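Signal recognition 54 kDa protein (Pyrococcus furiosus, PDB 3DM5) is the 54 kDa protein of an archaeal signal recognition particle, joining a helical bundle, a P-loop nucleotide-binding domain and a signal-peptide-binding domain in one chain. Local coordinates at residues T53-I56 against Q57-L61; E30-R33 against D34-A38. One frame throughout, in Å; residues are numbered along the deposited sequence.

Both contacts are single-helix turns in the N-terminal helical bundle, the part of the chain that packs beside the P-loop domain. Contact 2 (30-33 with 34-38) comes first along the chain, on helix 25-41; contact 1 (53-56 with 57-61) follows on the next helix, 46-62. Their centres lie about 12 Å apart, and the two helices meet directly. Val-32 of contact 2 packs on Thr-53 and Gln-57 of contact 1, Ile-35 packs on Thr-53, and the Thr-53 hydroxyl, which also bonds Val-49 O one turn back, forms a probable hydrogen bond with Gln-36 OE1 across the helix interface. Each contact thus turns one face to the neighbouring helix, while charged side chains lie on other faces.

Contact 1 of 2, residues T53-I56 against Q57-L61; sequences TREI and QRRAL
Glu-55 reaches forward along helix 46-62 to two arginines of the next turn, Arg-58 and Arg-59. Its CG stands anti to the backbone N (chi1 170°) and the chain then bends at chi2, which brings the carboxylate alongside Arg-58. OE2 of Glu-55 lies over one face of that guanidinium, 3.6 Å from Arg-58 NH1. This is a long salt bridge made by charge alone, since no N-H points at the oxygen. The other oxygen, Glu-55 OE1, rests on the aliphatic part of Arg-59, 3.1 Å from Arg-59 CD; the charges of this pair lie too far apart for a salt bridge, and the guanidinium instead forms salt bridges with Glu-63, Glu-81 and Glu-82, the last two on helix 71-86. Gln-57, its side chain extended, sets CB against the Thr-53 carbonyl that accepts its N-H, and packs on helix 25-41. Ile-56 is buried and packs on Glu-82. Between these, the N-H of Arg-59 points almost straight at Glu-55 O (171°). The arrangement is that of an amphipathic alpha-helix in the SRP54 helical bundle, with a long i to i+3 ion pair and an i to i+4 contact of carboxylate with arginine methylenes.

Contact 2 of 2, residues E30-R33 against D34-A38; sequences ELVR and DIQRA. With SO4 (sulfate ion), chain F.
In the helical bundle of SRP54, helix 25-41 is amphipathic, and Leu-31 and Ile-35 meet on its buried side one turn apart. The two side chains lie side by side and point the same way, with Leu-31 CD1 3.8 Å from Ile-35 CD1; Leu-31 also packs on helices 5-19 and 71-86, and Ile-35 on helix 46-62. Val-32 and Gln-36 make the next i to i+4 pair. Here the two side chains cross at a slant, with OE1 of Gln-36 3.6 Å from CG1 of Val-32, while the same oxygen is probably hydrogen-bonded to the Thr-53 hydroxyl.

Charged residues line another side of the helix. Glu-30 and Asp-34 run alongside each other with their carboxylates nearly perpendicular (85°), and Glu-30 OE2 stands 4.0 Å from Asp-34 OD2. Lys-16 forms a salt bridge with Glu-30 and only a weak, long ion pair with Asp-34, which probably eases this repulsion. Asp-34 OD1 accepts a 2.9 Å hydrogen bond from Arg-37 NH1 on its anti side, within a salt bridge. The bend of Arg-37 at chi3 (-97°) folds its guanidinium back over the preceding turn, where Arg-33 O sits 3.7 Å above the centre of one face. The hydrogen bond that this carbonyl accepts comes from Arg-37 N, not from the guanidinium.

Arg-33 instead extends from CG to NE and meets a sulfate, probably from the crystallisation liquor, with the edge of its guanidinium. Arg-33 NH2 makes a weak bond to sulfate O4, and Arg-33 NH1 a straighter one (164°) to sulfate O1 at 3.1 Å.

Contact 1 of 2, residues T53-I56 against Q57-L61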
loop_
_atom_site.group_PDB
_atom_site.type_symbol
_atom_site.label_atom_id
_atom_site.label_comp_id
_atom_site.label_asym_id
_atom_site.label_seq_id
_atom_site.Cartn_x
_atom_site.Cartn_y
_atom_site.Cartn_z
ATOM N N THR A 53 -18.713 7.946 17.044
ATOM C CA THR A 53 -19.005 8.734 15.850
ATOM C C THR A 53 -20.462 9.199 15.789
ATOM O O THR A 53 -20.794 10.112 15.034
ATOM C CB THR A 53 -18.555 8.036 14.543
ATOM O OG1 THR A 53 -19.271 6.801 14.353
ATOM C CG2 THR A 53 -17.042 7.794 14.582
ATOM N N ARG A 54 -21.317 8.591 16.609
ATOM C CA ARG A 54 -22.699 9.036 16.722
ATOM C C ARG A 54 -22.765 10.270 17.601
ATOM O O ARG A 54 -23.598 11.149 17.391
ATOM C CB ARG A 54 -23.602 7.938 17.278
ATOM C CG ARG A 54 -24.025 6.901 16.239
ATOM C CD ARG A 54 -24.941 5.851 16.852
ATOM N NE ARG A 54 -25.083 4.679 15.993
ATOM C CZ ARG A 54 -25.962 4.579 15.000
ATOM N NH1 ARG A 54 -26.782 5.587 14.736
ATOM N NH2 ARG A 54 -26.024 3.474 14.269
ATOM N N GLU A 55 -21.881 10.334 18.586
ATOM C CA GLU A 55 -21.787 11.511 19.440
ATOM C C GLU A 55 -21.187 12.683 18.661
ATOM O O GLU A 55 -21.641 13.827 18.771
ATOM C CB GLU A 55 -20.942 11.208 20.679
ATOM C CG GLU A 55 -20.578 12.431 21.502
ATOM C CD GLU A 55 -21.778 13.075 22.192
ATOM O OE1 GLU A 55 -21.590 14.122 22.856
ATOM O OE2 GLU A 55 -22.905 12.537 22.074
ATOM N N ILE A 56 -20.160 12.389 17.872
ATOM C CA ILE A 56 -19.526 13.414 17.054
ATOM C C ILE A 56 -20.502 13.953 16.025
ATOM O O ILE A 56 -20.608 15.160 15.856
ATOM C CB ILE A 56 -18.251 12.913 16.342
ATOM C CG1 ILE A 56 -17.189 12.518 17.368
ATOM C CG2 ILE A 56 -17.703 13.992 15.407
ATOM C CD1 ILE A 56 -15.839 12.184 16.743
ATOM N N GLN A 57 -21.212 13.055 15.350
ATOM C CA GLN A 57 -22.220 13.452 14.371
ATOM C C GLN A 57 -23.268 14.358 14.997
ATOM O O GLN A 57 -23.603 15.413 14.442
ATOM C CB GLN A 57 -22.920 12.228 13.797
ATOM C CG GLN A 57 -23.592 12.466 12.452
ATOM C CD GLN A 57 -24.140 11.179 11.869
ATOM O OE1 GLN A 57 -24.958 10.506 12.495
ATOM N NE2 GLN A 57 -23.679 10.821 10.675
ATOM N N ARG A 58 -23.777 13.922 16.149
ATOM C CA ARG A 58 -24.813 14.621 16.885
ATOM C C ARG A 58 -24.362 16.023 17.296
ATOM O O ARG A 58 -24.993 17.012 16.928
ATOM C CB ARG A 58 -25.220 13.786 18.098
ATOM C CG ARG A 58 -26.145 14.453 19.099
ATOM C CD ARG A 58 -26.163 13.647 20.397
ATOM N NE ARG A 58 -26.371 14.481 21.580
ATOM C CZ ARG A 58 -25.547 15.449 21.979
ATOM N NH1 ARG A 58 -24.457 15.736 21.276
ATOM N NH2 ARG A 58 -25.822 16.147 23.075
ATOM N N ARG A 59 -23.262 16.113 18.036
ATOM C CA ARG A 59 -22.738 17.416 18.441
ATOM C C ARG A 59 -22.494 18.366 17.260
ATOM O O ARG A 59 -22.726 19.562 17.367
ATOM C CB ARG A 59 -21.450 17.265 19.267
ATOM C CG ARG A 59 -21.625 16.536 20.591
ATOM C CD ARG A 59 -20.391 16.675 21.476
ATOM N NE ARG A 59 -20.017 18.076 21.658
ATOM C CZ ARG A 59 -18.834 18.488 22.105
ATOM N NH1 ARG A 59 -17.894 17.610 22.411
ATOM N NH2 ARG A 59 -18.587 19.781 22.238
ATOM N N ALA A 60 -22.012 17.845 16.141
ATOM C CA ALA A 60 -21.729 18.693 14.984
ATOM C C ALA A 60 -23.017 19.236 14.393
ATOM O O ALA A 60 -23.161 20.444 14.216
ATOM C CB ALA A 60 -20.940 17.928 13.921
ATOM N N LEU A 61 -23.945 18.328 14.094
ATOM C CA LEU A 61 -25.258 18.666 13.542
ATOM C C LEU A 61 -26.077 19.673 14.357
ATOM O O LEU A 61 -26.659 20.597 13.787
ATOM C CB LEU A 61 -26.089 17.396 13.350
ATOM C CG LEU A 61 -26.080 16.772 11.954
ATOM C CD1 LEU A 61 -24.827 17.159 11.173
ATOM C CD2 LEU A 61 -26.241 15.259 12.045
#

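Contact 2 of 2, residues E30-R33 against D34-A38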
loop_
_atom_site.group_PDB
_atom_site.type_symbol
_atom_site.label_atom_id
_atom_site.label_comp_id
_atom_site.label_asym_id
_atom_site.label_seq_id
_atom_site.Cartn_x
_atom_site.Cartn_y
_atom_site.Cartn_z
ATOM N N GLU A 30 -19.561 12.681 5.922
ATOM C CA GLU A 30 -18.309 12.192 5.345
ATOM C C GLU A 30 -17.175 12.146 6.363
ATOM O O GLU A 30 -16.326 11.243 6.342
ATOM C CB GLU A 30 -17.872 13.077 4.191
ATOM C CG GLU A 30 -16.412 12.848 3.822
ATOM C CD GLU A 30 -15.959 13.689 2.650
ATOM O OE1 GLU A 30 -16.751 14.534 2.175
ATOM O OE2 GLU A 30 -14.804 13.505 2.208
ATOM N N LEU A 31 -17.144 13.159 7.219
ATOM C CA LEU A 31 -16.191 13.215 8.304
ATOM C C LEU A 31 -16.386 11.988 9.191
ATOM O O LEU A 31 -15.434 11.251 9.475
ATOM C CB LEU A 31 -16.415 14.481 9.127
ATOM C CG LEU A 31 -15.727 14.514 10.496
ATOM C CD1 LEU A 31 -14.217 14.789 10.371
ATOM C CD2 LEU A 31 -16.409 15.541 11.384
ATOM N N VAL A 32 -17.624 11.775 9.625
ATOM C CA VAL A 32 -17.921 10.665 10.519
ATOM C C VAL A 32 -17.489 9.338 9.892
ATOM O O VAL A 32 -16.903 8.478 10.558
ATOM C CB VAL A 32 -19.413 10.624 10.906
ATOM C CG1 VAL A 32 -19.823 9.214 11.323
ATOM C CG2 VAL A 32 -19.692 11.637 12.010
ATOM N N ARG A 33 -17.752 9.186 8.601
ATOM C CA ARG A 33 -17.392 7.957 7.918
ATOM C C ARG A 33 -15.884 7.841 7.711
ATOM O O ARG A 33 -15.322 6.748 7.783
ATOM C CB ARG A 33 -18.146 7.853 6.598
ATOM C CG ARG A 33 -19.638 7.655 6.795
ATOM C CD ARG A 33 -20.406 7.897 5.518
ATOM N NE ARG A 33 -21.821 7.558 5.662
ATOM C CZ ARG A 33 -22.771 8.028 4.858
ATOM N NH1 ARG A 33 -22.444 8.867 3.883
ATOM N NH2 ARG A 33 -24.039 7.673 5.028
ATOM N N ASP A 34 -15.224 8.966 7.459
ATOM C CA ASP A 34 -13.771 8.952 7.399
ATOM C C ASP A 34 -13.187 8.461 8.725
ATOM O O ASP A 34 -12.229 7.699 8.729
ATOM C CB ASP A 34 -13.199 10.320 7.017
ATOM C CG ASP A 34 -13.117 10.524 5.503
ATOM O OD1 ASP A 34 -13.476 9.590 4.747
ATOM O OD2 ASP A 34 -12.687 11.620 5.071
ATOM N N ILE A 35 -13.781 8.871 9.844
ATOM C CA ILE A 35 -13.294 8.482 11.163
ATOM C C ILE A 35 -13.605 7.024 11.504
ATOM O O ILE A 35 -12.769 6.319 12.064
ATOM C CB ILE A 35 -13.841 9.398 12.274
ATOM C CG1 ILE A 35 -13.460 10.859 12.002
ATOM C CG2 ILE A 35 -13.317 8.953 13.649
ATOM C CD1 ILE A 35 -14.246 11.859 12.851
ATOM N N GLN A 36 -14.803 6.566 11.171
ATOM C CA GLN A 36 -15.118 5.155 11.344
ATOM C C GLN A 36 -14.091 4.301 10.630
ATOM O O GLN A 36 -13.557 3.364 11.204
ATOM C CB GLN A 36 -16.521 4.841 10.837
ATOM C CG GLN A 36 -17.601 5.584 11.617
ATOM C CD GLN A 36 -18.967 5.389 11.038
ATOM O OE1 GLN A 36 -19.979 5.620 11.713
ATOM N NE2 GLN A 36 -19.021 4.966 9.775
ATOM N N ARG A 37 -13.793 4.638 9.383
ATOM C CA ARG A 37 -12.836 3.854 8.611
ATOM C C ARG A 37 -11.449 3.842 9.238
ATOM O O ARG A 37 -10.803 2.787 9.313
ATOM C CB ARG A 37 -12.782 4.313 7.149
ATOM C CG ARG A 37 -13.708 3.513 6.221
ATOM C CD ARG A 37 -13.639 3.960 4.746
ATOM N NE ARG A 37 -14.716 4.894 4.405
ATOM C CZ ARG A 37 -14.554 6.200 4.195
ATOM N NH1 ARG A 37 -13.344 6.744 4.280
ATOM N NH2 ARG A 37 -15.607 6.960 3.893
ATOM N N ALA A 38 -10.985 5.002 9.697
ATOM C CA ALA A 38 -9.649 5.083 10.270
ATOM C C ALA A 38 -9.611 4.252 11.538
ATOM O O ALA A 38 -8.731 3.413 11.705
ATOM C CB ALA A 38 -9.263 6.524 10.553
HETATM S S SO4 F . -26.065 9.838 2.680
HETATM O O1 SO4 F . -24.709 10.333 2.433
HETATM O O2 SO4 F . -26.991 10.712 1.967
HETATM O O3 SO4 F . -26.224 8.470 2.203
HETATM O O4 SO4 F . -26.388 9.815 4.103
#